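Local atomic coordinates of NF-kappa-B inhibitor beta (Mus musculus, PDB entry 1OY3), a protein that inhibits the transcription factor NF-kappa-B by forming a complex with it through its ankyrin repeats and trapping it in the cytoplasm. Residues E22-L25 / D26-L29; D170-M173 / V174-L177; L229-A232 / L233-N237. All coordinates share one frame; numbering follows the deposited sequence.

Interaction 1 (E22-L25 / D26-L29)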
loop_
_atom_site.group_PDB
_atom_site.type_symbol
_atom_site.label_atom_id
_atom_site.label_comp_id
_atom_site.label_asym_id
_atom_site.label_seq_id
_atom_site.Cartn_x
_atom_site.Cartn_y
_atom_site.Cartn_z
ATOM N N GLU C 22 -7.513 -26.927 -13.153
ATOM C CA GLU C 22 -8.896 -26.626 -13.502
ATOM C C GLU C 22 -9.868 -27.760 -13.201
ATOM O O GLU C 22 -10.923 -27.538 -12.604
ATOM C CB GLU C 22 -8.958 -25.885 -14.835
ATOM C CG GLU C 22 -8.098 -24.634 -14.848
ATOM C CD GLU C 22 -8.705 -23.499 -14.046
ATOM O OE1 GLU C 22 -9.600 -22.815 -14.589
ATOM O OE2 GLU C 22 -8.286 -23.286 -12.881
ATOM N N PRO C 23 -9.532 -28.991 -13.622
ATOM C CA PRO C 23 -10.404 -30.143 -13.371
ATOM C C PRO C 23 -10.774 -30.320 -11.901
ATOM O O PRO C 23 -11.950 -30.452 -11.565
ATOM C CB PRO C 23 -9.587 -31.307 -13.918
ATOM C CG PRO C 23 -8.912 -30.674 -15.108
ATOM C CD PRO C 23 -8.421 -29.367 -14.514
ATOM N N PHE C 24 -9.781 -30.324 -11.016
ATOM C CA PHE C 24 -10.076 -30.479 -9.599
ATOM C C PHE C 24 -10.802 -29.235 -9.100
ATOM O O PHE C 24 -11.700 -29.333 -8.261
ATOM C CB PHE C 24 -8.799 -30.717 -8.786
ATOM C CG PHE C 24 -9.060 -31.207 -7.380
ATOM C CD1 PHE C 24 -9.920 -32.283 -7.152
ATOM C CD2 PHE C 24 -8.449 -30.597 -6.285
ATOM C CE1 PHE C 24 -10.170 -32.745 -5.855
ATOM C CE2 PHE C 24 -8.689 -31.051 -4.984
ATOM C CZ PHE C 24 -9.552 -32.129 -4.770
ATOM N N LEU C 25 -10.422 -28.066 -9.615
ATOM C CA LEU C 25 -11.086 -26.833 -9.211
ATOM C C LEU C 25 -12.572 -26.999 -9.464
ATOM O O LEU C 25 -13.387 -26.777 -8.569
ATOM C CB LEU C 25 -10.581 -25.628 -10.008
ATOM C CG LEU C 25 -11.439 -24.369 -9.793
ATOM C CD1 LEU C 25 -11.528 -24.052 -8.310
ATOM C CD2 LEU C 25 -10.860 -23.185 -10.557
ATOM N N ASP C 26 -12.917 -27.415 -10.682
ATOM C CA ASP C 26 -14.316 -27.617 -11.060
ATOM C C ASP C 26 -15.012 -28.539 -10.072
ATOM O O ASP C 26 -16.148 -28.284 -9.652
ATOM C CB ASP C 26 -14.406 -28.203 -12.472
ATOM C CG ASP C 26 -14.037 -27.194 -13.546
ATOM O OD1 ASP C 26 -14.015 -27.574 -14.737
ATOM O OD2 ASP C 26 -13.773 -26.020 -13.205
ATOM N N PHE C 27 -14.323 -29.612 -9.695
ATOM C CA PHE C 27 -14.869 -30.567 -8.739
ATOM C C PHE C 27 -15.204 -29.843 -7.434
ATOM O O PHE C 27 -16.355 -29.836 -6.997
ATOM C CB PHE C 27 -13.848 -31.675 -8.471
ATOM C CG PHE C 27 -14.277 -32.658 -7.423
ATOM C CD1 PHE C 27 -15.347 -33.517 -7.650
ATOM C CD2 PHE C 27 -13.605 -32.732 -6.209
ATOM C CE1 PHE C 27 -15.739 -34.438 -6.681
ATOM C CE2 PHE C 27 -13.990 -33.648 -5.233
ATOM C CZ PHE C 27 -15.058 -34.502 -5.469
ATOM N N LEU C 28 -14.193 -29.232 -6.822
ATOM C CA LEU C 28 -14.382 -28.512 -5.567
ATOM C C LEU C 28 -15.561 -27.552 -5.658
ATOM O O LEU C 28 -16.501 -27.624 -4.861
ATOM C CB LEU C 28 -13.116 -27.735 -5.196
ATOM C CG LEU C 28 -11.928 -28.485 -4.576
ATOM C CD1 LEU C 28 -11.532 -29.647 -5.434
ATOM C CD2 LEU C 28 -10.755 -27.538 -4.424
ATOM N N LEU C 29 -15.512 -26.660 -6.639
ATOM C CA LEU C 29 -16.578 -25.685 -6.828
ATOM C C LEU C 29 -17.931 -26.362 -6.978
ATOM O O LEU C 29 -18.969 -25.760 -6.703
ATOM C CB LEU C 29 -16.277 -24.810 -8.048
ATOM C CG LEU C 29 -15.771 -23.399 -7.726
ATOM C CD1 LEU C 29 -14.781 -23.444 -6.580
ATOM C CD2 LEU C 29 -15.145 -22.784 -8.967
#

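Interaction 2 (D170-M173 / V174-L177)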
loop_
_atom_site.group_PDB
_atom_site.type_symbol
_atom_site.label_atom_id
_atom_site.label_comp_id
_atom_site.label_asym_id
_atom_site.label_seq_id
_atom_site.Cartn_x
_atom_site.Cartn_y
_atom_site.Cartn_z
ATOM N N ASP C 170 -0.062 1.897 -15.011
ATOM C CA ASP C 170 -0.803 0.953 -15.831
ATOM C C ASP C 170 -1.956 1.673 -16.542
ATOM O O ASP C 170 -3.075 1.751 -16.032
ATOM C CB ASP C 170 -1.312 -0.169 -14.933
ATOM C CG ASP C 170 -1.918 -1.307 -15.711
ATOM O OD1 ASP C 170 -2.080 -2.396 -15.124
ATOM O OD2 ASP C 170 -2.238 -1.111 -16.901
ATOM N N ALA C 171 -1.663 2.199 -17.727
ATOM C CA ALA C 171 -2.627 2.942 -18.521
ATOM C C ALA C 171 -3.845 2.100 -18.875
ATOM O O ALA C 171 -4.980 2.562 -18.778
ATOM C CB ALA C 171 -1.957 3.455 -19.789
ATOM N N GLU C 172 -3.600 0.867 -19.298
ATOM C CA GLU C 172 -4.677 -0.032 -19.651
ATOM C C GLU C 172 -5.611 -0.244 -18.450
ATOM O O GLU C 172 -6.842 -0.211 -18.589
ATOM C CB GLU C 172 -4.112 -1.371 -20.114
ATOM C CG GLU C 172 -4.694 -1.839 -21.429
ATOM C CD GLU C 172 -6.176 -1.530 -21.541
ATOM O OE1 GLU C 172 -6.960 -2.032 -20.707
ATOM O OE2 GLU C 172 -6.555 -0.780 -22.464
ATOM N N MET C 173 -5.035 -0.448 -17.269
ATOM C CA MET C 173 -5.862 -0.663 -16.079
ATOM C C MET C 173 -6.609 0.612 -15.697
ATOM O O MET C 173 -7.749 0.554 -15.237
ATOM C CB MET C 173 -5.027 -1.138 -14.884
ATOM C CG MET C 173 -5.916 -1.598 -13.704
ATOM S SD MET C 173 -6.882 -3.111 -14.088
ATOM C CE MET C 173 -5.600 -4.348 -13.709
ATOM N N VAL C 174 -5.964 1.759 -15.890
ATOM C CA VAL C 174 -6.596 3.036 -15.578
ATOM C C VAL C 174 -7.839 3.177 -16.462
ATOM O O VAL C 174 -8.897 3.609 -16.002
ATOM C CB VAL C 174 -5.631 4.224 -15.845
ATOM C CG1 VAL C 174 -6.373 5.560 -15.725
ATOM C CG2 VAL C 174 -4.488 4.183 -14.860
ATOM N N ARG C 175 -7.709 2.797 -17.729
ATOM C CA ARG C 175 -8.832 2.876 -18.657
ATOM C C ARG C 175 -10.031 2.046 -18.188
ATOM O O ARG C 175 -11.163 2.536 -18.182
ATOM C CB ARG C 175 -8.386 2.454 -20.067
ATOM C CG ARG C 175 -7.719 3.589 -20.847
ATOM C CD ARG C 175 -7.451 3.226 -22.292
ATOM N NE ARG C 175 -6.246 2.422 -22.441
ATOM C CZ ARG C 175 -5.064 2.911 -22.803
ATOM N NH1 ARG C 175 -4.933 4.209 -23.063
ATOM N NH2 ARG C 175 -4.010 2.106 -22.890
ATOM N N LEU C 176 -9.782 0.799 -17.792
ATOM C CA LEU C 176 -10.837 -0.081 -17.297
ATOM C C LEU C 176 -11.496 0.501 -16.050
ATOM O O LEU C 176 -12.721 0.484 -15.909
ATOM C CB LEU C 176 -10.271 -1.466 -16.966
ATOM C CG LEU C 176 -10.204 -2.520 -18.074
ATOM C CD1 LEU C 176 -10.006 -1.877 -19.441
ATOM C CD2 LEU C 176 -9.073 -3.482 -17.746
ATOM N N LEU C 177 -10.677 1.006 -15.134
ATOM C CA LEU C 177 -11.206 1.605 -13.921
ATOM C C LEU C 177 -12.047 2.843 -14.248
ATOM O O LEU C 177 -13.140 3.017 -13.712
ATOM C CB LEU C 177 -10.061 1.966 -12.969
ATOM C CG LEU C 177 -9.363 0.728 -12.381
ATOM C CD1 LEU C 177 -8.290 1.171 -11.399
ATOM C CD2 LEU C 177 -10.393 -0.177 -11.692
#

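Interaction 3 (L229-A232 / L233-N237)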
loop_
_atom_site.group_PDB
_atom_site.type_symbol
_atom_site.label_atom_id
_atom_site.label_comp_id
_atom_site.label_asym_id
_atom_site.label_seq_id
_atom_site.Cartn_x
_atom_site.Cartn_y
_atom_site.Cartn_z
ATOM N N LEU C 229 0.517 20.255 -11.006
ATOM C CA LEU C 229 1.421 21.060 -11.826
ATOM C C LEU C 229 2.612 21.474 -10.977
ATOM O O LEU C 229 3.763 21.301 -11.377
ATOM C CB LEU C 229 0.718 22.318 -12.347
ATOM C CG LEU C 229 1.230 22.900 -13.676
ATOM C CD1 LEU C 229 0.594 24.266 -13.889
ATOM C CD2 LEU C 229 2.746 23.016 -13.690
ATOM N N GLY C 230 2.316 22.032 -9.805
ATOM C CA GLY C 230 3.363 22.462 -8.894
ATOM C C GLY C 230 4.299 21.308 -8.609
ATOM O O GLY C 230 5.506 21.488 -8.458
ATOM N N SER C 231 3.733 20.107 -8.544
ATOM C CA SER C 231 4.529 18.924 -8.287
ATOM C C SER C 231 5.334 18.579 -9.526
ATOM O O SER C 231 6.518 18.260 -9.433
ATOM C CB SER C 231 3.624 17.746 -7.907
ATOM O OG SER C 231 4.397 16.588 -7.640
ATOM N N ALA C 232 4.689 18.652 -10.689
ATOM C CA ALA C 232 5.352 18.336 -11.952
ATOM C C ALA C 232 6.543 19.249 -12.246
ATOM O O ALA C 232 7.511 18.829 -12.888
ATOM C CB ALA C 232 4.349 18.399 -13.101
ATOM N N LEU C 233 6.473 20.496 -11.786
ATOM C CA LEU C 233 7.565 21.437 -12.018
ATOM C C LEU C 233 8.849 20.974 -11.339
ATOM O O LEU C 233 9.936 21.116 -11.899
ATOM C CB LEU C 233 7.191 22.838 -11.518
ATOM C CG LEU C 233 6.185 23.627 -12.359
ATOM C CD1 LEU C 233 5.993 25.012 -11.775
ATOM C CD2 LEU C 233 6.687 23.728 -13.780
ATOM N N LEU C 234 8.721 20.417 -10.137
ATOM C CA LEU C 234 9.875 19.930 -9.384
ATOM C C LEU C 234 10.325 18.561 -9.894
ATOM O O LEU C 234 11.238 17.952 -9.344
ATOM C CB LEU C 234 9.525 19.831 -7.899
ATOM C CG LEU C 234 9.059 21.115 -7.219
ATOM C CD1 LEU C 234 8.682 20.828 -5.778
ATOM C CD2 LEU C 234 10.161 22.147 -7.281
ATOM N N ARG C 235 9.674 18.083 -10.946
ATOM C CA ARG C 235 10.000 16.787 -11.525
ATOM C C ARG C 235 10.804 17.017 -12.805
ATOM O O ARG C 235 10.774 18.107 -13.377
ATOM C CB ARG C 235 8.710 16.018 -11.839
ATOM C CG ARG C 235 7.714 15.934 -10.672
ATOM C CD ARG C 235 8.103 14.896 -9.619
ATOM N NE ARG C 235 7.273 15.010 -8.419
ATOM C CZ ARG C 235 7.234 14.110 -7.438
ATOM N NH1 ARG C 235 7.973 13.008 -7.506
ATOM N NH2 ARG C 235 6.469 14.319 -6.374
ATOM N N PRO C 236 11.537 15.991 -13.268
ATOM C CA PRO C 236 12.356 16.084 -14.481
ATOM C C PRO C 236 11.616 16.108 -15.822
ATOM O O PRO C 236 11.756 17.063 -16.587
ATOM C CB PRO C 236 13.283 14.881 -14.353
ATOM C CG PRO C 236 12.417 13.881 -13.671
ATOM C CD PRO C 236 11.763 14.705 -12.586
ATOM N N ASN C 237 10.841 15.063 -16.106
ATOM C CA ASN C 237 10.101 14.958 -17.369
ATOM C C ASN C 237 9.203 16.169 -17.647
ATOM O O ASN C 237 8.191 16.380 -16.978
ATOM C CB ASN C 237 9.266 13.676 -17.376
ATOM C CG ASN C 237 8.630 13.402 -18.723
ATOM O OD1 ASN C 237 7.939 12.400 -18.900
ATOM N ND2 ASN C 237 8.861 14.290 -19.682
#

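Interaction 1 (E22-L25 / D26-L29)
F24 and F27, three residues apart on helix 22-32, set their rings next to each other. Both first torsions place CG anti to the backbone nitrogen (chi1 -166° and 176°), which sends the two rings out the same way from the helix. The planes are only 20° apart but slid past one another, with centroids 5.7 Å apart and little overlap. Contact is made at one corner, where F24 CE1 comes within 3.5 Å of F27 CD2. Both rings also meet aromatic side chains of another protein's chain, so these large flat groups suit a binding surface.

Aliphatic packing occupies another flank of the helix. L25 CD1 lies 3.7 Å from L29 CD1, and both leucines reach on to helix 58-66 and to L13 of helix 12-18. L28 also packs on L13. This is the helix packing of an ankyrin repeat, here ANK 1.

The polar contacts begin with the backbone: D26 N donates to E22 O at 2.8 Å, F27 N to P23 O at 3.1 Å and L29 N to L25 O at 2.9 Å. P23 suits the first turn, where its missing N-H costs no helical bond. The carboxylates of E22 and D26 remain apart, OE1 to OD2 being 5.4 Å, and each forms a salt bridge with K63 NZ, which would ease their mutual repulsion.

Interaction 2 (D170-M173 / V174-L177)
E172 and R175 form a salt bridge along one turn of helix 171-180. R175 NE donates to E172 OE2 at 3.2 Å, with a fairly straight angle of 164° at the hydrogen. The oxygen sits at the edge of the guanidinium, near its plane, whereas NE approaches the carboxylate from above, and the two planes are 43° apart. The bend at the third torsion of R175 (chi3 -80°) folds the guanidinium back toward the start of the helix, so that A171 O lies over one of its faces. Long, flexible chains suit this pairing, since each can bend until the charged ends meet, the two side chains crossing at about a right angle.

Backbone bonds run from each residue to the fourth one back: V174 N to D170 O at 2.9 Å, R175 N to A171 O at 2.9 Å, L176 N to E172 O at 3.2 Å and L177 N to M173 O at 3.0 Å. D170 is the N-cap, its carboxylate accepting from M173 N, although the position of OD2 is less certain; a short aspartate can turn back to an N-H of the first turn in this way.

Apolar contacts are looser. M173 CG is 4.3 Å from L177 CD1, and M173 SD is equally far from L176 CD2.

The larger packing lies between helices of the ankyrin stack. M173 reaches H91 and A94 of helix 91-97, L177 meets L162 and A165 of helix 161-167, and on helix 205-213 A171 rests on S206 and L210 while V174 touches V207. Helix 171-180, in ANK 4, thus packs against three other helices.

Interaction 3 (L229-A232 / L233-N237)
L229 O accepts from L233 N at 2.9 Å, a helical bond to the fourth residue back, and beyond it the backbone changes its pattern. L234 N turns to S231 O, three residues back, in a weak bond whose acceptor is less surely placed. R235 N then donates to A232 O at 3.0 Å, approaching from well above the carbonyl plane. At R235 the backbone opens into an extended conformation (psi 160°), leading the chain through P236 and N237 toward helix 238-246. The segment 229-237 therefore carries the chain from one helix of ANK 6 to the other. G230 N is bound by T227 OG1, consistent with the capping threonine of the ankyrin T-P-L-H motif, where glycine here takes the place of histidine.

Among the side chains, L229 CD2 touches L233 CG at 3.7 Å, and both leucines continue to R245 of helix 238-246. The small A232 fits between helices, meeting L244 and V200.

R235 doubles back along the turn because its second torsion is bent (chi2 -78°), which brings the guanidinium edge to S231. The hydroxyl OG accepts two weak bonds, from NH2 at 3.3 Å and from NE at 3.4 Å. S231 holds OG anti to its own backbone nitrogen (chi1 -179°), directing it to that edge. NE also makes a weak, less certain bond to S231 O, and a long, weak ion pair links NH2 to E201.

Because each polar link of the R235 side chain named here is weak, the arginine is steered rather than rigidly clamped: it is shared among a serine hydroxyl, a backbone carbonyl and a distant carboxylate, and packs on V200 and Q203. L234 and R235 also touch another protein's chain, L234 on an apolar and R235 on a polar side chain, so the weakly held arginine lies at that interface.

From the N terminus the three contacts follow one another in series, each made within a single continuous segment, so none closes a long loop and none nests in or crosses another. Interaction 1 lies on helix 22-32 of ANK 1, interaction 2 at the start of helix 171-180 in ANK 4, and interaction 3 at the end of helix 228-233 and in the turn leading to helix 238-246 of ANK 6. Centres of interactions 1 and 2 are 31 Å apart and those of 2 and 3 are 23 Å apart. Interactions 1 and 3 lie on opposite sides of the chain's centre, and both reach another protein's chain; interaction 2 instead joins helices within the stack.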